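Local coordinates for protein papain-like cysteine protease (Porcine reproductive and respiratory syndrome virus, PDB 3MTV) that combines papain-like cysteine protease activity with metal-dependent nuclease activity as viral nonstructural protein Nsp1beta, and probably dampens host interferon signalling and protein synthesis, at residues Leu38-Val41 against Ala42-His46; Val55-Lys59 against Phe60-Thr64; Pro166-Pro169 against Gly170-Asp173; Pro185-Gly188 against Lys189-Ile193. All coordinates share one frame; numbering follows the deposited sequence.

Interaction 1 (Leu38-Val41 against Ala42-His46); sequences LKLV and ANRLH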
loop_
_atom_site.group_PDB
_atom_site.type_symbol
_atom_site.label_atom_id
_atom_site.label_comp_id
_atom_site.label_asym_id
_atom_site.label_seq_id
_atom_site.Cartn_x
_atom_site.Cartn_y
_atom_site.Cartn_z
ATOM N N LEU A 38 0.064 -3.209 -18.480
ATOM C CA LEU A 38 -0.580 -3.433 -17.210
ATOM C C LEU A 38 -1.685 -2.443 -16.982
ATOM O O LEU A 38 -2.373 -2.557 -16.014
ATOM C CB LEU A 38 0.404 -3.286 -16.078
ATOM C CG LEU A 38 1.410 -4.441 -15.873
ATOM C CD1 LEU A 38 2.555 -4.114 -14.882
ATOM C CD2 LEU A 38 0.836 -5.766 -15.397
ATOM N N LYS A 39 -1.886 -1.477 -17.856
ATOM C CA LYS A 39 -2.954 -0.551 -17.655
ATOM C C LYS A 39 -4.255 -1.300 -17.435
ATOM O O LYS A 39 -5.233 -0.771 -16.855
ATOM C CB LYS A 39 -3.032 0.450 -18.822
ATOM C CG LYS A 39 -3.875 1.769 -18.512
ATOM C CD LYS A 39 -3.759 2.945 -19.645
ATOM C CE LYS A 39 -2.302 3.248 -20.312
ATOM N NZ LYS A 39 -1.310 4.261 -19.685
ATOM N N LEU A 40 -4.245 -2.553 -17.866
ATOM C CA LEU A 40 -5.463 -3.292 -17.894
ATOM C C LEU A 40 -5.784 -3.657 -16.505
ATOM O O LEU A 40 -6.643 -3.074 -15.869
ATOM C CB LEU A 40 -5.271 -4.580 -18.664
ATOM C CG LEU A 40 -6.744 -4.967 -18.993
ATOM C CD1 LEU A 40 -7.670 -3.752 -19.631
ATOM C CD2 LEU A 40 -6.835 -6.341 -19.722
ATOM N N VAL A 41 -5.084 -4.681 -16.072
ATOM C CA VAL A 41 -4.837 -4.871 -14.672
ATOM C C VAL A 41 -4.996 -3.677 -13.710
ATOM O O VAL A 41 -5.536 -3.853 -12.677
ATOM C CB VAL A 41 -3.497 -5.428 -14.503
ATOM C CG1 VAL A 41 -3.459 -6.070 -13.204
ATOM C CG2 VAL A 41 -3.294 -6.446 -15.618
ATOM N N ALA A 42 -4.556 -2.478 -14.033
ATOM C CA ALA A 42 -4.886 -1.348 -13.155
ATOM C C ALA A 42 -6.338 -1.196 -13.075
ATOM O O ALA A 42 -6.949 -1.607 -12.105
ATOM C CB ALA A 42 -4.347 -0.079 -13.643
ATOM N N ASN A 43 -6.888 -0.578 -14.103
ATOM C CA ASN A 43 -8.329 -0.532 -14.268
ATOM C C ASN A 43 -9.145 -1.652 -13.653
ATOM O O ASN A 43 -10.164 -1.368 -12.962
ATOM C CB ASN A 43 -8.642 -0.392 -15.718
ATOM C CG ASN A 43 -8.375 0.997 -16.179
ATOM O OD1 ASN A 43 -9.348 1.742 -16.473
ATOM N ND2 ASN A 43 -7.044 1.421 -16.159
ATOM N N ARG A 44 -8.693 -2.891 -13.880
ATOM C CA ARG A 44 -9.431 -4.037 -13.368
ATOM C C ARG A 44 -9.515 -3.916 -11.855
ATOM O O ARG A 44 -10.551 -3.472 -11.327
ATOM C CB ARG A 44 -8.847 -5.396 -13.785
ATOM C CG ARG A 44 -9.592 -5.911 -14.980
ATOM C CD ARG A 44 -8.974 -7.079 -15.756
ATOM N NE ARG A 44 -9.695 -7.065 -17.043
ATOM C CZ ARG A 44 -9.592 -7.939 -18.057
ATOM N NH1 ARG A 44 -8.748 -9.021 -18.025
ATOM N NH2 ARG A 44 -10.397 -7.716 -19.113
ATOM N N LEU A 45 -8.424 -4.320 -11.198
ATOM C CA LEU A 45 -8.032 -3.904 -9.838
ATOM C C LEU A 45 -8.658 -2.708 -9.222
ATOM O O LEU A 45 -9.307 -2.805 -8.257
ATOM C CB LEU A 45 -6.580 -3.535 -9.774
ATOM C CG LEU A 45 -5.973 -4.154 -8.513
ATOM C CD1 LEU A 45 -4.853 -3.363 -8.056
ATOM C CD2 LEU A 45 -6.983 -4.208 -7.439
ATOM N N HIS A 46 -8.422 -1.538 -9.733
ATOM C CA HIS A 46 -8.890 -0.394 -8.956
ATOM C C HIS A 46 -10.349 -0.315 -9.021
ATOM O O HIS A 46 -10.948 0.082 -8.077
ATOM C CB HIS A 46 -8.224 0.829 -9.520
ATOM C CG HIS A 46 -8.798 2.135 -9.121
ATOM N ND1 HIS A 46 -8.352 2.823 -8.020
ATOM C CD2 HIS A 46 -9.702 2.940 -9.731
ATOM C CE1 HIS A 46 -8.957 3.986 -7.947
ATOM N NE2 HIS A 46 -9.792 4.085 -8.974
#

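Interaction 2 (Val55-Lys59 against Phe60-Thr64); sequences VDMSK and FTFIT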
loop_
_atom_site.group_PDB
_atom_site.type_symbol
_atom_site.label_atom_id
_atom_site.label_comp_id
_atom_site.label_asym_id
_atom_site.label_seq_id
_atom_site.Cartn_x
_atom_site.Cartn_y
_atom_site.Cartn_z
ATOM N N VAL A 55 -4.349 -9.509 -4.384
ATOM C CA VAL A 55 -5.085 -10.471 -5.239
ATOM C C VAL A 55 -4.246 -11.159 -6.334
ATOM O O VAL A 55 -3.407 -10.526 -6.931
ATOM C CB VAL A 55 -6.250 -9.765 -6.006
ATOM C CG1 VAL A 55 -6.997 -8.862 -5.156
ATOM C CG2 VAL A 55 -5.745 -8.907 -7.050
ATOM N N ASP A 56 -4.485 -12.437 -6.634
ATOM C CA ASP A 56 -3.841 -13.058 -7.775
ATOM C C ASP A 56 -4.793 -12.895 -9.000
ATOM O O ASP A 56 -5.713 -13.671 -9.124
ATOM C CB ASP A 56 -3.559 -14.516 -7.461
ATOM C CG ASP A 56 -3.012 -15.260 -8.694
ATOM O OD1 ASP A 56 -3.242 -14.705 -9.837
ATOM O OD2 ASP A 56 -2.366 -16.354 -8.533
ATOM N N MET A 57 -4.627 -11.903 -9.880
ATOM C CA MET A 57 -5.744 -11.547 -10.759
ATOM C C MET A 57 -6.066 -12.626 -11.828
ATOM O O MET A 57 -7.008 -12.500 -12.649
ATOM C CB MET A 57 -5.553 -10.196 -11.430
ATOM C CG MET A 57 -5.434 -9.134 -10.556
ATOM S SD MET A 57 -6.789 -7.894 -10.649
ATOM C CE MET A 57 -6.540 -6.856 -12.119
ATOM N N SER A 58 -5.254 -13.667 -11.833
ATOM C CA SER A 58 -5.533 -14.843 -12.652
ATOM C C SER A 58 -6.731 -15.606 -12.075
ATOM O O SER A 58 -7.581 -16.111 -12.812
ATOM C CB SER A 58 -4.335 -15.788 -12.590
ATOM O OG SER A 58 -4.269 -16.426 -11.305
ATOM N N LYS A 59 -6.790 -15.711 -10.751
ATOM C CA LYS A 59 -7.866 -16.421 -10.104
ATOM C C LYS A 59 -9.268 -15.842 -10.310
ATOM O O LYS A 59 -10.226 -16.426 -9.872
ATOM C CB LYS A 59 -7.566 -16.563 -8.638
ATOM C CG LYS A 59 -6.333 -17.369 -8.406
ATOM C CD LYS A 59 -5.893 -18.107 -9.692
ATOM C CE LYS A 59 -4.594 -18.841 -9.352
ATOM N NZ LYS A 59 -4.466 -18.972 -7.816
ATOM N N PHE A 60 -9.386 -14.720 -10.982
ATOM C CA PHE A 60 -10.672 -14.042 -11.139
ATOM C C PHE A 60 -11.065 -13.917 -12.585
ATOM O O PHE A 60 -10.191 -14.034 -13.418
ATOM C CB PHE A 60 -10.583 -12.589 -10.641
ATOM C CG PHE A 60 -10.459 -12.460 -9.136
ATOM C CD1 PHE A 60 -9.278 -12.813 -8.480
ATOM C CD2 PHE A 60 -11.508 -11.986 -8.383
ATOM C CE1 PHE A 60 -9.159 -12.689 -7.104
ATOM C CE2 PHE A 60 -11.383 -11.859 -7.047
ATOM C CZ PHE A 60 -10.214 -12.204 -6.408
ATOM N N THR A 61 -12.322 -13.578 -12.908
ATOM C CA THR A 61 -12.604 -13.557 -14.294
ATOM C C THR A 61 -13.317 -12.235 -14.636
ATOM O O THR A 61 -14.098 -11.791 -13.876
ATOM C CB THR A 61 -13.178 -14.992 -14.747
ATOM O OG1 THR A 61 -14.530 -15.073 -14.410
ATOM C CG2 THR A 61 -12.387 -16.384 -14.100
ATOM N N PHE A 62 -12.968 -11.542 -15.716
ATOM C CA PHE A 62 -13.374 -10.131 -15.881
ATOM C C PHE A 62 -14.291 -10.076 -17.076
ATOM O O PHE A 62 -14.407 -11.072 -17.735
ATOM C CB PHE A 62 -12.129 -9.203 -15.935
ATOM C CG PHE A 62 -11.244 -9.376 -14.712
ATOM C CD1 PHE A 62 -10.306 -10.449 -14.631
ATOM C CD2 PHE A 62 -11.450 -8.580 -13.557
ATOM C CE1 PHE A 62 -9.533 -10.718 -13.420
ATOM C CE2 PHE A 62 -10.714 -8.839 -12.376
ATOM C CZ PHE A 62 -9.753 -9.917 -12.316
ATOM N N ILE A 63 -15.012 -8.995 -17.310
ATOM C CA ILE A 63 -16.116 -9.018 -18.279
ATOM C C ILE A 63 -16.256 -7.568 -18.652
ATOM O O ILE A 63 -15.562 -6.763 -18.160
ATOM C CB ILE A 63 -17.554 -9.562 -17.744
ATOM C CG1 ILE A 63 -18.360 -8.432 -17.037
ATOM C CG2 ILE A 63 -17.480 -11.039 -17.045
ATOM C CD1 ILE A 63 -19.964 -8.528 -16.968
ATOM N N THR A 64 -17.117 -7.167 -19.532
ATOM C CA THR A 64 -16.750 -5.865 -20.041
ATOM C C THR A 64 -17.021 -4.731 -19.007
ATOM O O THR A 64 -18.024 -4.736 -18.311
ATOM C CB THR A 64 -17.287 -5.637 -21.550
ATOM O OG1 THR A 64 -18.394 -4.713 -21.589
ATOM C CG2 THR A 64 -17.652 -7.007 -22.282
#

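Interaction 3 (Pro166-Pro169 against Gly170-Asp173); sequences PSLP and GFED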
loop_
_atom_site.group_PDB
_atom_site.type_symbol
_atom_site.label_atom_id
_atom_site.label_comp_id
_atom_site.label_asym_id
_atom_site.label_seq_id
_atom_site.Cartn_x
_atom_site.Cartn_y
_atom_site.Cartn_z
ATOM N N PRO A 166 -17.406 -24.770 -1.732
ATOM C CA PRO A 166 -16.168 -24.295 -2.360
ATOM C C PRO A 166 -15.926 -22.811 -2.094
ATOM O O PRO A 166 -16.901 -22.059 -2.378
ATOM C CB PRO A 166 -16.490 -24.432 -3.874
ATOM C CG PRO A 166 -18.020 -24.812 -3.963
ATOM C CD PRO A 166 -18.585 -24.592 -2.601
ATOM N N SER A 167 -14.711 -22.404 -1.671
ATOM C CA SER A 167 -14.396 -20.982 -1.386
ATOM C C SER A 167 -14.604 -20.084 -2.608
ATOM O O SER A 167 -14.359 -20.480 -3.774
ATOM C CB SER A 167 -13.022 -20.803 -0.762
ATOM O OG SER A 167 -12.929 -21.503 0.508
ATOM N N LEU A 168 -15.190 -18.908 -2.371
ATOM C CA LEU A 168 -15.132 -17.942 -3.431
ATOM C C LEU A 168 -13.653 -17.498 -3.545
ATOM O O LEU A 168 -12.731 -17.846 -2.747
ATOM C CB LEU A 168 -16.045 -16.789 -3.161
ATOM C CG LEU A 168 -17.517 -16.813 -3.559
ATOM C CD1 LEU A 168 -18.244 -15.708 -2.821
ATOM C CD2 LEU A 168 -17.735 -16.486 -4.986
ATOM N N PRO A 169 -13.388 -16.787 -4.579
ATOM C CA PRO A 169 -12.040 -16.436 -5.022
ATOM C C PRO A 169 -11.486 -15.389 -4.114
ATOM O O PRO A 169 -12.182 -14.367 -3.962
ATOM C CB PRO A 169 -12.274 -15.769 -6.388
ATOM C CG PRO A 169 -13.607 -16.153 -6.779
ATOM C CD PRO A 169 -14.413 -16.559 -5.584
ATOM N N GLY A 170 -10.275 -15.591 -3.582
ATOM C CA GLY A 170 -9.747 -14.636 -2.626
ATOM C C GLY A 170 -10.316 -14.781 -1.229
ATOM O O GLY A 170 -10.039 -13.989 -0.359
ATOM N N PHE A 171 -11.141 -15.782 -0.999
ATOM C CA PHE A 171 -11.506 -16.011 0.365
ATOM C C PHE A 171 -10.781 -17.167 1.024
ATOM O O PHE A 171 -10.434 -18.227 0.432
ATOM C CB PHE A 171 -12.999 -16.190 0.520
ATOM C CG PHE A 171 -13.773 -14.950 0.291
ATOM C CD1 PHE A 171 -14.155 -14.607 -0.945
ATOM C CD2 PHE A 171 -14.144 -14.114 1.369
ATOM C CE1 PHE A 171 -14.944 -13.374 -1.127
ATOM C CE2 PHE A 171 -14.863 -12.918 1.204
ATOM C CZ PHE A 171 -15.293 -12.546 -0.025
ATOM N N GLU A 172 -10.651 -16.982 2.299
ATOM C CA GLU A 172 -9.622 -17.618 3.015
ATOM C C GLU A 172 -10.147 -17.963 4.394
ATOM O O GLU A 172 -10.642 -17.139 5.128
ATOM C CB GLU A 172 -8.544 -16.570 3.090
ATOM C CG GLU A 172 -8.264 -15.964 1.701
ATOM C CD GLU A 172 -7.228 -16.831 0.914
ATOM O OE1 GLU A 172 -6.686 -17.677 1.708
ATOM O OE2 GLU A 172 -6.969 -16.676 -0.380
ATOM N N ASP A 173 -10.072 -19.230 4.705
ATOM C CA ASP A 173 -10.738 -19.750 5.854
ATOM C C ASP A 173 -10.071 -19.103 7.022
ATOM O O ASP A 173 -8.909 -19.222 7.222
ATOM C CB ASP A 173 -10.481 -21.275 5.962
ATOM C CG ASP A 173 -11.268 -22.097 4.954
ATOM O OD1 ASP A 173 -11.380 -23.280 5.290
ATOM O OD2 ASP A 173 -11.741 -21.652 3.858
#

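Interaction 4 (Pro185-Gly188 against Lys189-Ile193); sequences PLAG and KDEKI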
loop_
_atom_site.group_PDB
_atom_site.type_symbol
_atom_site.label_atom_id
_atom_site.label_comp_id
_atom_site.label_asym_id
_atom_site.label_seq_id
_atom_site.Cartn_x
_atom_site.Cartn_y
_atom_site.Cartn_z
ATOM N N PRO A 185 -26.016 -24.068 29.755
ATOM C CA PRO A 185 -24.663 -23.565 29.969
ATOM C C PRO A 185 -23.695 -23.998 28.931
ATOM O O PRO A 185 -23.884 -24.933 28.188
ATOM C CB PRO A 185 -24.308 -24.131 31.316
ATOM C CG PRO A 185 -25.568 -24.100 32.017
ATOM C CD PRO A 185 -26.531 -24.672 30.990
ATOM N N LEU A 186 -22.626 -23.256 28.859
ATOM C CA LEU A 186 -21.692 -23.588 27.838
ATOM C C LEU A 186 -21.048 -24.956 28.211
ATOM O O LEU A 186 -20.621 -25.150 29.362
ATOM C CB LEU A 186 -20.709 -22.425 27.640
ATOM C CG LEU A 186 -20.072 -22.438 26.258
ATOM C CD1 LEU A 186 -20.368 -23.779 25.486
ATOM C CD2 LEU A 186 -20.551 -21.254 25.493
ATOM N N ALA A 187 -21.013 -25.866 27.219
ATOM C CA ALA A 187 -20.581 -27.250 27.364
ATOM C C ALA A 187 -19.042 -27.487 27.420
ATOM O O ALA A 187 -18.393 -27.710 26.374
ATOM C CB ALA A 187 -21.207 -28.062 26.227
ATOM N N GLY A 188 -18.463 -27.460 28.632
ATOM C CA GLY A 188 -17.034 -27.721 28.787
ATOM C C GLY A 188 -16.393 -26.449 29.268
ATOM O O GLY A 188 -17.006 -25.788 30.112
ATOM N N LYS A 189 -15.209 -26.084 28.754
ATOM C CA LYS A 189 -14.622 -24.747 29.042
ATOM C C LYS A 189 -13.411 -24.376 28.152
ATOM O O LYS A 189 -12.992 -23.194 28.102
ATOM C CB LYS A 189 -14.395 -24.485 30.573
ATOM C CG LYS A 189 -13.860 -25.678 31.373
ATOM C CD LYS A 189 -12.309 -25.791 31.350
ATOM C CE LYS A 189 -11.675 -25.147 32.635
ATOM N NZ LYS A 189 -12.328 -25.395 34.038
ATOM N N ASP A 190 -12.851 -25.393 27.487
ATOM C CA ASP A 190 -12.269 -25.246 26.132
ATOM C C ASP A 190 -13.135 -24.309 25.180
ATOM O O ASP A 190 -12.632 -23.403 24.522
ATOM C CB ASP A 190 -12.065 -26.647 25.477
ATOM C CG ASP A 190 -13.245 -27.663 25.806
ATOM O OD1 ASP A 190 -13.335 -28.123 26.984
ATOM O OD2 ASP A 190 -14.085 -28.006 24.903
ATOM N N GLU A 191 -14.448 -24.515 25.165
ATOM C CA GLU A 191 -15.397 -23.822 24.280
ATOM C C GLU A 191 -15.581 -22.315 24.483
ATOM O O GLU A 191 -15.673 -21.827 25.651
ATOM C CB GLU A 191 -16.792 -24.383 24.557
ATOM C CG GLU A 191 -16.975 -25.853 24.325
ATOM C CD GLU A 191 -17.710 -26.108 23.036
ATOM O OE1 GLU A 191 -17.023 -26.245 21.973
ATOM O OE2 GLU A 191 -18.972 -26.149 23.116
ATOM N N LYS A 192 -15.772 -21.596 23.364
ATOM C CA LYS A 192 -16.148 -20.210 23.521
ATOM C C LYS A 192 -17.142 -19.563 22.544
ATOM O O LYS A 192 -17.237 -19.842 21.372
ATOM C CB LYS A 192 -14.896 -19.373 23.617
ATOM C CG LYS A 192 -15.021 -18.252 24.602
ATOM C CD LYS A 192 -13.603 -17.872 24.997
ATOM C CE LYS A 192 -12.628 -19.092 25.028
ATOM N NZ LYS A 192 -12.702 -19.845 26.339
ATOM N N ILE A 193 -17.877 -18.650 23.094
ATOM C CA ILE A 193 -18.820 -17.806 22.401
ATOM C C ILE A 193 -18.009 -16.985 21.428
ATOM O O ILE A 193 -17.006 -16.350 21.779
ATOM C CB ILE A 193 -19.443 -16.907 23.507
ATOM C CG1 ILE A 193 -19.045 -17.458 24.974
ATOM C CG2 ILE A 193 -20.893 -16.977 23.471
ATOM C CD1 ILE A 193 -17.583 -17.094 25.898
#

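Interaction 1 (Leu38-Val41 against Ala42-His46)
With its CG turned opposite the main-chain nitrogen (chi1 -161°), Leu40 lies where the extended chain of Arg44 can pass it, CG to NE being straight (chi2 166°). The methyl CD2 of Leu40 sits over the centre of one face of the Arg44 guanidinium, 3.6 Å from CZ. It is an apolar contact with a flat cation, made one helical turn apart.

One residue earlier, Lys39 and Asn43 run side by side and point the same way, but it is the carbonyl of Lys39 that does the work. Asn43 keeps its CG on the side of its own N (chi1 -75°), which brings the amide back to the preceding turn: ND2 donates to Lys39 O at 2.9 Å. This donor lies in the carbonyl plane, whereas the oxygen is tilted from the Asn43 amide plane. The Asn43 backbone N reaches the same Lys39 O at 3.2 Å, so one carbonyl is gripped by the main chain and side chain of a single residue. The amide is further restrained by a weak bond from Arg8 to Asn43 OD1.

The regular bonds of the turn frame these contacts: Ala42 N to Leu38 O and Arg44 N to Leu40 O, both 2.9 Å. Elsewhere on the helix, Leu45 packs on Val19 and Trp21 of strand 18-23, and Arg44 leans on Met57 and Phe62. The whole is the N-terminal two turns of helix 39-48, with Leu38 at the N-cap position, laid against the antiparallel sheet at the N-terminal end of the protein.

Interaction 2 (Val55-Lys59 against Phe60-Thr64)
An Asx turn at Asp56 lies next to the weakly bonded strand 54-56; beyond it the chain runs on extended through Phe60 and Phe62, whose rings lie with an edge toward the carbonyls of Asp56 and Met57. Asp56 builds the turn: its OD1 accepts from Ser58 N at 3.0 Å, on the anti side of the carboxylate and somewhat out of its plane. The other oxygen, OD2, forms a weak salt bridge with Lys59 NZ. In the main chain, Lys59 N donates to Asp56 O at 2.8 Å, and that same oxygen lies in the plane of the Phe60 ring, 3.7 Å from CD1. Val55 meets the ring obliquely, CB to Phe60 CE1 4.3 Å.

The second ring is approached in the same way: Met57 O lies at its edge, 3.2 Å from Phe62 CE1. The Met57 chain bends at its second torsion (chi2 -115°) and crosses Phe62 at about a right angle, bringing SD to 4.0 Å from Phe62 CZ. The sulfur lies 5.0 Å from the Phe62 ring centroid, 55° off the ring normal, an oblique Met-aromatic contact. Met57 also rests on Val41 and Leu45 of helix 39-48, while Phe60 meets Phe49 edge-to-face. Thus the arrangement is that of an Asx turn with Phe60 and Phe62 packed beside it, here at the outermost strand of the N-terminal antiparallel sheet.

Interaction 3 (Pro166-Pro169 against Gly170-Asp173)
Leu168 and Phe171 form the close-packed half of this contact, whereas Ser167 and Asp173 make its looser, more exposed half. On the packed side, Leu168 CB lies 3.6 Å from Phe171 CD1, meeting the ring obliquely. The carbonyl oxygen of Pro169 is equally near, 3.6 Å from the same Phe171 CD1, so backbone and side chain of the preceding residues both border the ring. Phe171 holds its CG beside its own backbone N (chi1 -70°), which sets CD1 against Leu168 CB.

The backbone here is a type II beta turn, Leu168-Pro169-Gly170-Phe171, with the classic proline and glycine at its two central positions; Gly170 takes the positive phi (78°) that this turn needs. Its closing bond, Phe171 N to Leu168 O, measures 3.1 Å, with the donor standing above the carbonyl plane. The turn feeds directly into strand 171-181 of the protease domain's five-stranded antiparallel sheet. Beyond the turn the Phe171 ring meets Phe150 and His159, the latter a probable active-site residue whose side chain is about 4 Å from the side chain of Phe171. Leu168 packs on Pro86, its side chain about 8 Å from that of Cys90, the likely nucleophile of the papain-like site.

Across the loose side, Ser167 CB is 3.8 Å from Phe171 O, and Ser167 OG stays 3.6 Å from Asp173 OD2. That hydroxyl is instead hydrogen-bonded to Gln148 of neighbouring strand 145-150, while the side chains of both Ser167 and Asp173 touch Lys161.

Interaction 4 (Pro185-Gly188 against Lys189-Ile193)
Gly188 sits at the bend with phi 114° and psi -139°, angles at which a side chain would be jammed against the preceding carbonyl oxygen; Leu186 and Glu191 face each other across the turn. No hydrogen bond joins the two sides; the contact is made by van der Waals contacts, including a carboxylate and a backbone oxygen. Leu186 turns its CG opposite its backbone N (chi1 -157°) and crosses Glu191 at about a right angle. Its CD1 lies 3.7 Å from Glu191 CB and 3.6 Å from Glu191 OE2. The other methyl, CD2, reaches Ile193 CG1 at 4.1 Å. Ala187 O comes within 3.1 Å of Glu191 CG, lying alongside the acid chain where it bends. The carboxylate itself is engaged beyond the turn: OE2 of Glu191 forms a salt bridge with Arg178 of strand 171-181. At the bend, Lys189 N donates to Asp190 OD1 over 3.3 Å, meeting the oxygen from above the carboxylate plane. Lys192 then pairs through its backbone with Thr139. This is a largely exposed surface loop, joining strand 171-181 to the outermost strand 192-193, with strand 135-139 lying between them in the antiparallel protease sheet.

The four contacts follow one another along the chain, each closing before the next opens. Interactions 1 and 2, with centres 10 Å apart, touch directly: Met57 and Phe62 pack on helix 39-48, tying that helix to the turn after strand 54-56. Interaction 2 in turn meets interaction 3, 14 Å away between centres, where Phe60 and Pro169 pack together. Interactions 1 to 3 thus form a continuous run of contacts from the N-terminal sheet to the protease domain near its probable active site. Interactions 3 and 4 share the five-stranded sheet, yet their centres lie 28 Å apart. Interaction 4 is a peripheral loop of that domain, about 47 Å from interaction 1 between centres, on the opposite side of the chain's centre.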